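Local coordinates for putative branched-chain amino acid transport system substrate-binding protein (Rhodopseudomonas palustris, PDB 3TX6), which probably binds lignin-derived aromatic acids in the periplasm as the solute-binding component of an ABC transporter, and is seen here holding 3-(4-hydroxyphenyl)pyruvic acid, at residues G11-T16 against L48-D53; N60-V65 against A89-V94; V72-S77 against I97-L102; W111-P116 against Y333-T338. All coordinates share one frame; numbering follows the deposited sequence. Where two conformers were deposited one is given.

Contact 1 (G11-T16 against L48-D53); sequences GITVTT and LDDGGD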
loop_
_atom_site.group_PDB
_atom_site.type_symbol
_atom_site.label_atom_id
_atom_site.label_comp_id
_atom_site.label_asym_id
_atom_site.label_seq_id
_atom_site.Cartn_x
_atom_site.Cartn_y
_atom_site.Cartn_z
ATOM N N GLY A 11 2.024 18.185 -1.931
ATOM C CA GLY A 11 1.232 18.001 -0.722
ATOM C C GLY A 11 0.951 16.556 -0.435
ATOM O O GLY A 11 0.583 15.786 -1.331
ATOM N N ILE A 12 1.088 16.200 0.834
ATOM C CA ILE A 12 0.943 14.833 1.289
ATOM C C ILE A 12 -0.031 14.796 2.455
ATOM O O ILE A 12 0.182 15.482 3.461
ATOM C CB ILE A 12 2.289 14.264 1.726
ATOM C CG1 ILE A 12 3.324 14.492 0.592
ATOM C CG2 ILE A 12 2.147 12.776 2.097
ATOM C CD1 ILE A 12 4.678 13.866 0.805
ATOM N N THR A 13 -1.086 13.980 2.321
ATOM C CA THR A 13 -1.965 13.701 3.441
ATOM C C THR A 13 -1.866 12.240 3.799
ATOM O O THR A 13 -2.053 11.376 2.946
ATOM C CB THR A 13 -3.456 14.145 3.177
ATOM O OG1 THR A 13 -4.232 14.005 4.402
ATOM C CG2 THR A 13 -4.109 13.479 1.982
ATOM N N VAL A 14 -1.502 11.971 5.058
ATOM C CA VAL A 14 -1.392 10.634 5.543
ATOM C C VAL A 14 -1.993 10.522 6.940
ATOM O O VAL A 14 -2.401 11.508 7.540
ATOM C CB VAL A 14 0.086 10.157 5.530
ATOM C CG1 VAL A 14 0.586 9.893 4.111
ATOM C CG2 VAL A 14 0.967 11.124 6.314
ATOM N N THR A 15 -2.086 9.295 7.418
ATOM C CA THR A 15 -2.794 9.004 8.663
ATOM C C THR A 15 -1.790 8.741 9.784
ATOM O O THR A 15 -1.219 7.639 9.913
ATOM C CB THR A 15 -3.699 7.781 8.481
ATOM O OG1 THR A 15 -4.541 7.975 7.320
ATOM C CG2 THR A 15 -4.522 7.533 9.790
ATOM N N THR A 16 -1.596 9.763 10.603
ATOM C CA THR A 16 -0.621 9.695 11.679
ATOM C C THR A 16 -1.276 9.701 13.069
ATOM O O THR A 16 -0.570 9.664 14.073
ATOM C CB THR A 16 0.436 10.786 11.568
ATOM O OG1 THR A 16 -0.180 12.078 11.646
ATOM C CG2 THR A 16 1.226 10.648 10.312
ATOM N N LEU A 48 0.305 16.748 6.036
ATOM C CA LEU A 48 -0.805 16.873 6.971
ATOM C C LEU A 48 -1.320 15.500 7.374
ATOM O O LEU A 48 -1.271 14.578 6.581
ATOM C CB LEU A 48 -1.964 17.655 6.289
ATOM C CG LEU A 48 -1.674 19.144 5.994
ATOM C CD1 LEU A 48 -2.832 19.783 5.184
ATOM C CD2 LEU A 48 -1.389 19.987 7.276
ATOM N N ASP A 49 -1.859 15.414 8.577
ATOM C CA ASP A 49 -2.579 14.261 9.063
ATOM C C ASP A 49 -4.040 14.373 8.658
ATOM O O ASP A 49 -4.644 15.436 8.813
ATOM C CB ASP A 49 -2.474 14.269 10.580
ATOM C CG ASP A 49 -3.165 13.112 11.274
ATOM O OD1 ASP A 49 -3.346 12.018 10.702
ATOM O OD2 ASP A 49 -3.528 13.343 12.461
ATOM N N ASP A 50 -4.627 13.251 8.277
ATOM C CA ASP A 50 -6.060 13.181 8.094
ATOM C C ASP A 50 -6.793 12.244 9.088
ATOM O O ASP A 50 -8.023 12.114 9.012
ATOM C CB ASP A 50 -6.410 12.752 6.674
ATOM C CG ASP A 50 -5.670 11.503 6.229
ATOM O OD1 ASP A 50 -5.654 10.508 6.980
ATOM O OD2 ASP A 50 -5.186 11.522 5.063
ATOM N N GLY A 51 -6.068 11.590 9.994
ATOM C CA GLY A 51 -6.683 10.686 10.940
ATOM C C GLY A 51 -7.390 9.482 10.308
ATOM O O GLY A 51 -8.155 8.793 10.992
ATOM N N GLY A 52 -7.169 9.283 9.010
ATOM C CA GLY A 52 -7.858 8.247 8.241
ATOM C C GLY A 52 -9.267 8.603 7.778
ATOM O O GLY A 52 -9.972 7.768 7.242
ATOM N N ASP A 53 -9.676 9.829 8.011
ATOM C CA ASP A 53 -11.057 10.264 7.774
ATOM C C ASP A 53 -11.181 10.876 6.404
ATOM O O ASP A 53 -10.434 11.802 6.081
ATOM C CB ASP A 53 -11.410 11.335 8.777
ATOM C CG ASP A 53 -12.774 11.922 8.552
ATOM O OD1 ASP A 53 -13.720 11.217 8.285
ATOM O OD2 ASP A 53 -12.922 13.130 8.726
#

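Contact 2 (N60-V65 against A89-V94); sequences NARRFV and ANEAQV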
loop_
_atom_site.group_PDB
_atom_site.type_symbol
_atom_site.label_atom_id
_atom_site.label_comp_id
_atom_site.label_asym_id
_atom_site.label_seq_id
_atom_site.Cartn_x
_atom_site.Cartn_y
_atom_site.Cartn_z
ATOM N N ASN A 60 -7.695 18.373 3.325
ATOM C CA ASN A 60 -6.249 18.471 3.142
ATOM C C ASN A 60 -5.893 18.571 1.684
ATOM O O ASN A 60 -5.097 19.435 1.289
ATOM C CB ASN A 60 -5.506 17.306 3.795
ATOM C CG ASN A 60 -5.631 17.310 5.316
ATOM O OD1 ASN A 60 -6.071 18.292 5.927
ATOM N ND2 ASN A 60 -5.215 16.220 5.947
ATOM N N ALA A 61 -6.444 17.684 0.862
ATOM C CA ALA A 61 -6.160 17.687 -0.556
ATOM C C ALA A 61 -6.519 19.040 -1.195
ATOM O O ALA A 61 -5.766 19.558 -2.028
ATOM C CB ALA A 61 -6.875 16.501 -1.289
ATOM N N ARG A 62 -7.662 19.602 -0.811
ATOM C CA ARG A 62 -8.071 20.874 -1.320
ATOM C C ARG A 62 -7.122 21.993 -0.900
ATOM O O ARG A 62 -6.786 22.839 -1.716
ATOM C CB ARG A 62 -9.511 21.165 -0.894
ATOM C CG ARG A 62 -10.036 22.516 -1.342
ATOM C CD ARG A 62 -9.907 22.816 -2.830
ATOM N NE ARG A 62 -10.605 21.827 -3.613
ATOM C CZ ARG A 62 -10.681 21.817 -4.948
ATOM N NH1 ARG A 62 -10.025 22.721 -5.653
ATOM N NH2 ARG A 62 -11.313 20.825 -5.573
ATOM N N ARG A 63 -6.671 21.974 0.363
ATOM C CA ARG A 63 -5.706 22.977 0.814
ATOM C C ARG A 63 -4.459 22.910 -0.057
ATOM O O ARG A 63 -3.899 23.910 -0.454
ATOM C CB ARG A 63 -5.280 22.753 2.267
ATOM C CG ARG A 63 -6.311 23.127 3.309
ATOM C CD ARG A 63 -5.839 22.944 4.747
ATOM N NE ARG A 63 -4.719 23.822 4.983
ATOM C CZ ARG A 63 -3.810 23.691 5.928
ATOM N NH1 ARG A 63 -3.855 22.728 6.806
ATOM N NH2 ARG A 63 -2.834 24.591 5.983
ATOM N N PHE A 64 -4.018 21.707 -0.414
ATOM C CA PHE A 64 -2.844 21.597 -1.236
ATOM C C PHE A 64 -3.068 22.196 -2.618
ATOM O O PHE A 64 -2.179 22.827 -3.170
ATOM C CB PHE A 64 -2.391 20.141 -1.437
ATOM C CG PHE A 64 -2.122 19.384 -0.167
ATOM C CD1 PHE A 64 -1.527 19.989 0.916
ATOM C CD2 PHE A 64 -2.371 18.014 -0.119
ATOM C CE1 PHE A 64 -1.236 19.270 2.054
ATOM C CE2 PHE A 64 -2.118 17.300 1.022
ATOM C CZ PHE A 64 -1.527 17.917 2.100
ATOM N N VAL A 65 -4.226 21.918 -3.210
ATOM C CA VAL A 65 -4.370 22.190 -4.639
ATOM C C VAL A 65 -4.663 23.652 -4.834
ATOM O O VAL A 65 -4.283 24.185 -5.902
ATOM C CB VAL A 65 -5.345 21.209 -5.409
ATOM C CG1 VAL A 65 -4.988 19.742 -5.254
ATOM C CG2 VAL A 65 -6.764 21.397 -5.020
ATOM N N ALA A 89 -8.259 15.426 -6.567
ATOM C CA ALA A 89 -7.209 15.488 -7.556
ATOM C C ALA A 89 -7.786 15.535 -8.949
ATOM O O ALA A 89 -7.318 16.304 -9.793
ATOM C CB ALA A 89 -6.230 14.325 -7.424
ATOM N N ASN A 90 -8.781 14.691 -9.207
ATOM C CA ASN A 90 -9.362 14.642 -10.526
ATOM C C ASN A 90 -10.215 15.854 -10.869
ATOM O O ASN A 90 -10.300 16.246 -12.037
ATOM C CB ASN A 90 -10.127 13.355 -10.774
ATOM C CG ASN A 90 -9.200 12.194 -11.089
ATOM O OD1 ASN A 90 -8.848 11.976 -12.244
ATOM N ND2 ASN A 90 -8.735 11.478 -10.038
ATOM N N GLU A 91 -10.810 16.470 -9.875
ATOM C CA GLU A 91 -11.601 17.694 -10.088
ATOM C C GLU A 91 -10.699 18.914 -10.299
ATOM O O GLU A 91 -10.934 19.725 -11.216
ATOM C CB GLU A 91 -12.517 17.888 -8.879
ATOM C CG GLU A 91 -13.595 18.942 -9.107
ATOM C CD GLU A 91 -13.236 20.354 -8.757
ATOM O OE1 GLU A 91 -12.114 20.601 -8.283
ATOM O OE2 GLU A 91 -14.101 21.243 -8.960
ATOM N N ALA A 92 -9.607 18.973 -9.526
ATOM C CA ALA A 92 -8.679 20.086 -9.580
ATOM C C ALA A 92 -7.639 19.934 -10.735
ATOM O O ALA A 92 -6.894 20.877 -11.038
ATOM C CB ALA A 92 -7.942 20.247 -8.254
ATOM N N GLN A 93 -7.545 18.740 -11.292
ATOM C CA GLN A 93 -6.594 18.415 -12.347
ATOM C C GLN A 93 -5.140 18.483 -11.896
ATOM O O GLN A 93 -4.308 19.191 -12.478
ATOM C CB GLN A 93 -6.857 19.289 -13.605
ATOM C CG GLN A 93 -8.316 19.250 -14.063
ATOM C CD GLN A 93 -8.479 20.052 -15.322
ATOM O OE1 GLN A 93 -8.633 21.306 -15.291
ATOM N NE2 GLN A 93 -8.407 19.370 -16.433
ATOM N N VAL A 94 -4.870 17.762 -10.822
ATOM C CA VAL A 94 -3.559 17.692 -10.219
ATOM C C VAL A 94 -3.148 16.207 -10.118
ATOM O O VAL A 94 -3.904 15.392 -9.655
ATOM C CB VAL A 94 -3.557 18.325 -8.818
ATOM C CG1 VAL A 94 -2.138 18.227 -8.189
ATOM C CG2 VAL A 94 -4.040 19.774 -8.883
HETATM O O HOH W 1 -10.579 22.903 -8.543
#

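Contact 3 (V72-S77 against I97-L102); sequences VIMGSS and IALAPL. With ENO (3-(4-hydroxy-phenyl)pyruvic acid), chain D.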
loop_
_atom_site.group_PDB
_atom_site.type_symbol
_atom_site.label_atom_id
_atom_site.label_comp_id
_atom_site.label_asym_id
_atom_site.label_seq_id
_atom_site.Cartn_x
_atom_site.Cartn_y
_atom_site.Cartn_z
ATOM N N VAL A 72 1.847 18.252 -7.349
ATOM C CA VAL A 72 1.520 16.831 -7.109
ATOM C C VAL A 72 0.937 16.701 -5.718
ATOM O O VAL A 72 1.404 17.396 -4.791
ATOM C CB VAL A 72 2.803 15.935 -7.195
ATOM C CG1 VAL A 72 2.507 14.463 -6.999
ATOM C CG2 VAL A 72 3.512 16.159 -8.538
ATOM N N ILE A 73 -0.034 15.802 -5.563
ATOM C CA ILE A 73 -0.557 15.451 -4.251
ATOM C C ILE A 73 -0.426 13.954 -4.025
ATOM O O ILE A 73 -0.454 13.160 -4.974
ATOM C CB ILE A 73 -1.980 16.007 -4.018
ATOM C CG1 ILE A 73 -3.012 15.402 -4.880
ATOM C CG2 ILE A 73 -1.970 17.508 -4.117
ATOM C CD1 ILE A 73 -4.433 15.877 -4.540
HETATM N N MSE A 74 -0.219 13.584 -2.766
HETATM C CA MSE A 74 0.004 12.200 -2.387
HETATM C C MSE A 74 -0.859 11.855 -1.189
HETATM O O MSE A 74 -1.159 12.680 -0.346
HETATM C CB MSE A 74 1.458 11.952 -1.955
HETATM C CG MSE A 74 2.468 12.441 -2.972
HETATM SE SE MSE A 74 4.294 12.106 -2.401
HETATM C CE MSE A 74 3.916 10.638 -1.203
ATOM N N GLY A 75 -1.278 10.600 -1.135
ATOM C CA GLY A 75 -1.953 10.076 0.036
ATOM C C GLY A 75 -3.133 9.222 -0.363
ATOM O O GLY A 75 -3.372 8.973 -1.560
ATOM N N SER A 76 -3.904 8.734 0.593
ATOM C CA SER A 76 -3.646 8.777 2.018
ATOM C C SER A 76 -3.113 7.372 2.390
ATOM O O SER A 76 -2.595 6.676 1.551
ATOM C CB SER A 76 -4.956 9.172 2.760
ATOM O OG SER A 76 -4.819 9.147 4.180
ATOM N N SER A 77 -3.261 6.985 3.666
ATOM C CA SER A 77 -2.661 5.756 4.183
ATOM C C SER A 77 -3.569 4.518 4.056
ATOM O O SER A 77 -3.115 3.381 4.125
ATOM C CB SER A 77 -2.281 5.941 5.663
ATOM O OG SER A 77 -1.335 7.005 5.811
ATOM N N ILE A 97 -0.571 10.740 -6.461
ATOM C CA ILE A 97 0.044 9.442 -6.226
ATOM C C ILE A 97 -0.534 8.862 -4.920
ATOM O O ILE A 97 -0.298 9.394 -3.810
ATOM C CB ILE A 97 1.583 9.531 -6.137
ATOM C CG1 ILE A 97 2.166 10.044 -7.440
ATOM C CG2 ILE A 97 2.139 8.172 -5.836
ATOM C CD1 ILE A 97 3.672 10.343 -7.426
ATOM N N ALA A 98 -1.369 7.836 -5.075
ATOM C CA ALA A 98 -2.041 7.170 -3.972
ATOM C C ALA A 98 -1.051 6.335 -3.173
ATOM O O ALA A 98 -0.247 5.610 -3.764
ATOM C CB ALA A 98 -3.220 6.329 -4.482
ATOM N N LEU A 99 -1.223 6.350 -1.843
ATOM C CA LEU A 99 -0.386 5.559 -0.933
ATOM C C LEU A 99 -1.163 4.383 -0.276
ATOM O O LEU A 99 -0.612 3.691 0.576
ATOM C CB LEU A 99 0.290 6.464 0.098
ATOM C CG LEU A 99 1.158 7.601 -0.439
ATOM C CD1 LEU A 99 1.785 8.425 0.718
ATOM C CD2 LEU A 99 2.240 7.146 -1.435
ATOM N N ALA A 100 -2.399 4.151 -0.728
ATOM C CA ALA A 100 -3.232 3.007 -0.365
ATOM C C ALA A 100 -3.888 2.513 -1.623
ATOM O O ALA A 100 -4.067 3.279 -2.539
ATOM C CB ALA A 100 -4.313 3.398 0.626
ATOM N N PRO A 101 -4.104 1.192 -1.711
ATOM C CA PRO A 101 -4.802 0.708 -2.887
ATOM C C PRO A 101 -6.221 1.351 -2.859
ATOM O O PRO A 101 -6.757 1.761 -1.809
ATOM C CB PRO A 101 -4.714 -0.802 -2.771
ATOM C CG PRO A 101 -4.396 -1.103 -1.386
ATOM C CD PRO A 101 -3.871 0.137 -0.723
ATOM N N LEU A 102 -6.738 1.622 -4.009
ATOM C CA LEU A 102 -8.087 2.082 -4.114
ATOM C C LEU A 102 -8.628 1.556 -5.442
ATOM O O LEU A 102 -7.838 1.226 -6.360
ATOM C CB LEU A 102 -8.132 3.628 -4.096
ATOM C CG LEU A 102 -7.724 4.371 -5.342
ATOM C CD1 LEU A 102 -8.288 5.791 -5.323
ATOM C CD2 LEU A 102 -6.203 4.339 -5.447
HETATM O O4 ENO D . -5.590 0.440 1.954
HETATM C C9 ENO D . -2.246 0.236 2.595
HETATM C C8 ENO D . -1.105 0.052 1.842
HETATM C C7 ENO D . -0.807 -1.196 1.273
HETATM C C6 ENO D . -1.731 -2.214 1.404
HETATM C C5 ENO D . -2.877 -2.050 2.177
HETATM C C4 ENO D . -3.159 -0.809 2.774
HETATM O O3 ENO D . 0.343 -1.317 0.503
HETATM C C3 ENO D . -4.355 -0.634 3.666
HETATM C C2 ENO D . -5.590 -0.047 3.097
HETATM C C1 ENO D . -6.748 0.046 3.974
HETATM O O2 ENO D . -7.777 0.589 3.520
HETATM O O1 ENO D . -6.712 -0.416 5.154
#

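Contact 4 (W111-P116 against Y333-T338); sequences WSVAMP and YSFTET. With ENO (3-(4-hydroxy-phenyl)pyruvic acid), chain D.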
loop_
_atom_site.group_PDB
_atom_site.type_symbol
_atom_site.label_atom_id
_atom_site.label_comp_id
_atom_site.label_asym_id
_atom_site.label_seq_id
_atom_site.Cartn_x
_atom_site.Cartn_y
_atom_site.Cartn_z
ATOM N N TRP A 111 -6.103 11.363 -13.347
ATOM C CA TRP A 111 -5.114 12.074 -12.515
ATOM C C TRP A 111 -4.497 11.258 -11.410
ATOM O O TRP A 111 -3.559 11.729 -10.808
ATOM C CB TRP A 111 -5.689 13.372 -11.992
ATOM C CG TRP A 111 -5.950 14.339 -13.095
ATOM C CD1 TRP A 111 -7.156 14.580 -13.739
ATOM C CD2 TRP A 111 -4.974 15.194 -13.736
ATOM N NE1 TRP A 111 -6.971 15.533 -14.704
ATOM C CE2 TRP A 111 -5.670 15.904 -14.781
ATOM C CE3 TRP A 111 -3.616 15.400 -13.568
ATOM C CZ2 TRP A 111 -5.027 16.836 -15.592
ATOM C CZ3 TRP A 111 -2.968 16.344 -14.387
ATOM C CH2 TRP A 111 -3.667 17.029 -15.396
ATOM N N SER A 112 -4.976 10.021 -11.161
ATOM C CA SER A 112 -4.454 9.186 -10.074
ATOM C C SER A 112 -3.703 7.966 -10.588
ATOM O O SER A 112 -4.147 7.294 -11.500
ATOM C CB SER A 112 -5.576 8.676 -9.152
ATOM O OG SER A 112 -6.237 9.746 -8.479
ATOM N N VAL A 113 -2.564 7.724 -9.946
ATOM C CA VAL A 113 -1.870 6.454 -9.997
ATOM C C VAL A 113 -1.713 5.953 -8.554
ATOM O O VAL A 113 -1.896 6.715 -7.610
ATOM C CB VAL A 113 -0.489 6.565 -10.663
ATOM C CG1 VAL A 113 -0.637 6.947 -12.139
ATOM C CG2 VAL A 113 0.463 7.515 -9.939
ATOM N N ALA A 114 -1.319 4.695 -8.403
ATOM C CA ALA A 114 -1.152 4.089 -7.068
ATOM C C ALA A 114 0.216 3.441 -6.878
ATOM O O ALA A 114 0.679 2.731 -7.742
ATOM C CB ALA A 114 -2.254 3.103 -6.786
HETATM N N MSE A 115 0.808 3.652 -5.713
HETATM C CA MSE A 115 2.044 2.970 -5.357
HETATM C C MSE A 115 1.822 1.556 -4.823
HETATM O O MSE A 115 2.574 0.651 -5.168
HETATM C CB MSE A 115 2.857 3.835 -4.403
HETATM C CG MSE A 115 3.100 5.227 -4.996
HETATM SE SE MSE A 115 3.877 5.219 -6.835
HETATM C CE MSE A 115 5.583 4.521 -6.238
ATOM N N PRO A 116 0.834 1.336 -3.938
ATOM C CA PRO A 116 0.654 -0.046 -3.429
ATOM C C PRO A 116 0.328 -1.047 -4.522
ATOM O O PRO A 116 -0.299 -0.709 -5.528
ATOM C CB PRO A 116 -0.494 0.080 -2.431
ATOM C CG PRO A 116 -0.437 1.511 -2.008
ATOM C CD PRO A 116 -0.117 2.243 -3.305
ATOM N N TYR A 333 7.677 0.260 -11.988
ATOM C CA TYR A 333 6.399 0.842 -12.407
ATOM C C TYR A 333 6.405 1.226 -13.897
ATOM O O TYR A 333 7.307 1.916 -14.356
ATOM C CB TYR A 333 6.106 2.100 -11.598
ATOM C CG TYR A 333 5.782 1.828 -10.133
ATOM C CD1 TYR A 333 6.785 1.682 -9.191
ATOM C CD2 TYR A 333 4.468 1.672 -9.699
ATOM C CE1 TYR A 333 6.501 1.395 -7.860
ATOM C CE2 TYR A 333 4.171 1.378 -8.360
ATOM C CZ TYR A 333 5.202 1.253 -7.438
ATOM O OH TYR A 333 4.949 0.961 -6.120
ATOM N N SER A 334 5.359 0.784 -14.612
ATOM C CA SER A 334 5.092 1.248 -15.962
ATOM C C SER A 334 3.614 1.521 -16.098
ATOM O O SER A 334 2.832 0.644 -16.395
ATOM C CB SER A 334 5.516 0.224 -17.026
ATOM O OG SER A 334 6.903 0.002 -17.028
ATOM N N PHE A 335 3.217 2.764 -15.856
ATOM C CA PHE A 335 1.819 3.099 -15.948
ATOM C C PHE A 335 1.381 3.296 -17.394
ATOM O O PHE A 335 2.182 3.673 -18.237
ATOM C CB PHE A 335 1.572 4.425 -15.226
ATOM C CG PHE A 335 1.999 4.447 -13.775
ATOM C CD1 PHE A 335 1.325 3.699 -12.856
ATOM C CD2 PHE A 335 3.071 5.218 -13.339
ATOM C CE1 PHE A 335 1.673 3.705 -11.510
ATOM C CE2 PHE A 335 3.434 5.238 -11.995
ATOM C CZ PHE A 335 2.711 4.487 -11.088
ATOM N N THR A 336 0.084 3.116 -17.665
ATOM C CA THR A 336 -0.464 3.512 -18.951
ATOM C C THR A 336 -1.689 4.348 -18.666
ATOM O O THR A 336 -2.073 4.510 -17.486
ATOM C CB THR A 336 -0.836 2.298 -19.844
ATOM O OG1 THR A 336 -1.928 1.567 -19.278
ATOM C CG2 THR A 336 0.351 1.403 -19.990
ATOM N N GLU A 337 -2.334 4.816 -19.738
ATOM C CA GLU A 337 -3.599 5.535 -19.651
ATOM C C GLU A 337 -4.621 4.732 -18.827
ATOM O O GLU A 337 -5.457 5.297 -18.112
ATOM C CB GLU A 337 -4.128 5.850 -21.077
ATOM C CG GLU A 337 -5.570 6.322 -21.147
ATOM C CD GLU A 337 -6.152 6.599 -22.561
ATOM O OE1 GLU A 337 -5.568 6.245 -23.626
ATOM O OE2 GLU A 337 -7.259 7.176 -22.591
ATOM N N THR A 338 -4.589 3.408 -18.994
ATOM C CA THR A 338 -5.568 2.534 -18.409
ATOM C C THR A 338 -5.082 1.722 -17.189
ATOM O O THR A 338 -5.891 1.329 -16.351
ATOM C CB THR A 338 -6.179 1.623 -19.494
ATOM O OG1 THR A 338 -5.143 0.927 -20.174
ATOM C CG2 THR A 338 -7.011 2.496 -20.552
HETATM O O4 ENO D . -5.590 0.440 1.954
HETATM C C9 ENO D . -2.246 0.236 2.595
HETATM C C8 ENO D . -1.105 0.052 1.842
HETATM C C7 ENO D . -0.807 -1.196 1.273
HETATM C C6 ENO D . -1.731 -2.214 1.404
HETATM C C5 ENO D . -2.877 -2.050 2.177
HETATM C C4 ENO D . -3.159 -0.809 2.774
HETATM O O3 ENO D . 0.343 -1.317 0.503
HETATM C C3 ENO D . -4.355 -0.634 3.666
HETATM C C2 ENO D . -5.590 -0.047 3.097
HETATM C C1 ENO D . -6.748 0.046 3.974
HETATM O O2 ENO D . -7.777 0.589 3.520
HETATM O O1 ENO D . -6.712 -0.416 5.154
#

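Contact 1 (G11-T16 against L48-D53)
Two donors grip OD1 of Asp-50. The hydroxyl OG1 of Thr-15 gives its proton to the syn lone pair of Asp-50 OD1 at 2.8 Å. The backbone N of Gly-52 reaches the same oxygen on its anti side, which closes an Asx turn. The other oxygen, Asp-50 OD2, takes the proton of Thr-13 OG1 at 2.7 Å, and Ser-76 OG is also bonded to it. With chi1 at 50°, the carboxylate of Asp-50 is turned back over its own backbone to reach both threonines, whose side chains it crosses at about a right angle. With an alanine here the carboxylate is gone, and the hydroxyls of Thr-13 and Thr-15 would probably lose these acceptors, while the turn through Gly-52 is likely to move more freely. The strands 8-14 and 41-49 run parallel here, in the N-terminal sheet of a periplasmic-binding-protein fold. Leu-48 N bonds to Ile-12 O, and Val-14 N to Leu-48 O. Asp-50 N then bonds to Val-14 O at 2.9 Å, just where both strands end and the loops begin. Asp-49 makes a second Asx turn. Its OD1 is met by Thr-16 N at 2.9 Å and by Gly-51 N at 2.8 Å, from opposite faces of the carboxylate plane. Asp-49 OD2 is bonded to Thr-17 OG1, so both oxygens of this carboxylate are engaged. A type I' turn runs from Asp-50 to Asp-53, with Gly-51 and Gly-52 at positive phi in its middle. The methyl CG2 of Thr-15 lies 3.3 Å from Gly-52 N.

Contact 2 (N60-V65 against A89-V94)
Helices 54-67 and 79-92 are neighbours in the alpha/beta layering of this lobe, and their C-terminal parts meet at the surface. A salt bridge joins them on the outside. Arg-62 NH2 gives a hydrogen bond to Glu-91 OE1 at 2.8 Å, with 159° at the hydrogen. The oxygen lies near the guanidinium plane, at its edge. The arginine, in turn, comes from above the carboxylate plane, and the two flat groups stand 77° apart. This is therefore a single-oxygen bridge and not a flat, two-pronged pair. A water molecule supports it, accepting from Arg-62 NH1 at 2.9 Å and donating to Glu-91 OE1 at 2.8 Å. Glu-91 OE1 is thus held by the arginine and the water together. Arg-62 CG is anti to the backbone N (chi1 178°), and bends at chi2 and chi3 curl the chain across to the other helix. Further in, the contact is apolar. Val-65 sends CG2 to the CB of Ala-92, at 3.6 Å. Its other methyl, CG1, lies 3.8 Å from CG2 of Val-94, and these two valine side chains cross obliquely. Val-94 follows Gln-93, which leaves the helix with positive phi. Val-94 N still bonds back to Ala-89 O at 3.0 Å. Beneath the pair lies strand 72-75, where Ile-73 touches Ala-61, Phe-64, Val-65 and Ala-89. On the same sheet-facing side of helix 54-67, Phe-64 also packs on Ile-46 and Leu-48 of strand 41-49.

Contact 3 (V72-S77 against I97-L102)
Leu-99 overlaps the end of Met-74, a selenomethionine, with its CD1 3.6 Å from the methyl CE. The strands beneath them, 72-75 and 96-98, are the parallel pair of a beta-alpha-beta unit whose crossover is helix 79-92. Leu-99 CG is anti to the carbonyl carbon (chi1 -57°), and the branch reaches back over Gly-75. Met-74 bends at chi3 to bring CE against both Leu-99 methyls. Met-74 and Ile-97 are bridge partners on the same face of the sheet, toward helix 282-304. Ile-97 N bonds to Ile-73 O at 2.8 Å. Gly-75 N bonds to Ile-97 O at 3.1 Å, and a weak bond from Leu-99 N to Gly-75 O follows as the strands give way to loops. The peptide before Ser-76 is cis. Ser-76 OG reaches out to Asp-50, and Ser-77 OG is bonded to Glu-27. Past the strand ends the loops line the ligand pocket. Ala-100 CB packs against Ser-77 C at 3.7 Å and also faces the ligand. Ser-77 O lies 3.6 Å from ring atom C9 of the bound hydroxyphenylpyruvate. Pro-101 CD lies 3.2 Å from the keto oxygen O4 of that ligand.

Contact 4 (W111-P116 against Y333-T338)
One hydrogen bond links the segments: Tyr-333 OH donates to Met-115 O at 2.6 Å. It ties the last residue of strand 331-333 to the residue just past strand 112-114, the edge strand of the N-terminal sheet. The carbonyl oxygen lies in the plane of the tyrosine ring, at its edge. Met-aromatic and CH-pi contacts come next. The selenomethionine side chain of Met-115 is bent at chi2 (-52°) and chi3, and this folds it over one face of the Tyr-333 ring. Its SE lies 4.5 Å from the ring centroid and its methyl CE 3.9 Å. A leucine in place of Tyr-333 would probably leave Met-115 O without this donor and Met-115 without the flat face it lies on. Val-113 and Phe-335 make a second CH-pi pair. Val-113 CG1 sits over the centre of the phenylalanine ring, 3.9 Å from its centroid and 12° off the normal. SE of Met-115 lies at the edge of the same ring. Ala-114 O also meets that edge, and this buried oxygen has no polar partner. Beyond the tyrosine bond the chain enters the ligand pocket, where Pro-116 CB lies 3.4 Å from the phenol oxygen O3 of hydroxyphenylpyruvate.

In the fold
Contacts 1, 3 and 4 all reach one sheet, in which strands 41-49, 8-14, 72-75, 96-98 and 112-114 lie side by side. Contacts 3 and 4 are wholly buried, and both touch the ligand. Contact 1 is partly buried and lies at the same strand ends, tied to contact 3 by the bond between Asp-50 and Ser-76. Contact 2 lies at the surface, on helices that cover the sheet, and packs on contact 3 through Ile-73. The chemistry follows: carboxylates with hydroxyls and amides in contact 1, a water-assisted salt bridge in contact 2, backbone pairing and aliphatic packing in contact 3, aromatic faces in contact 4.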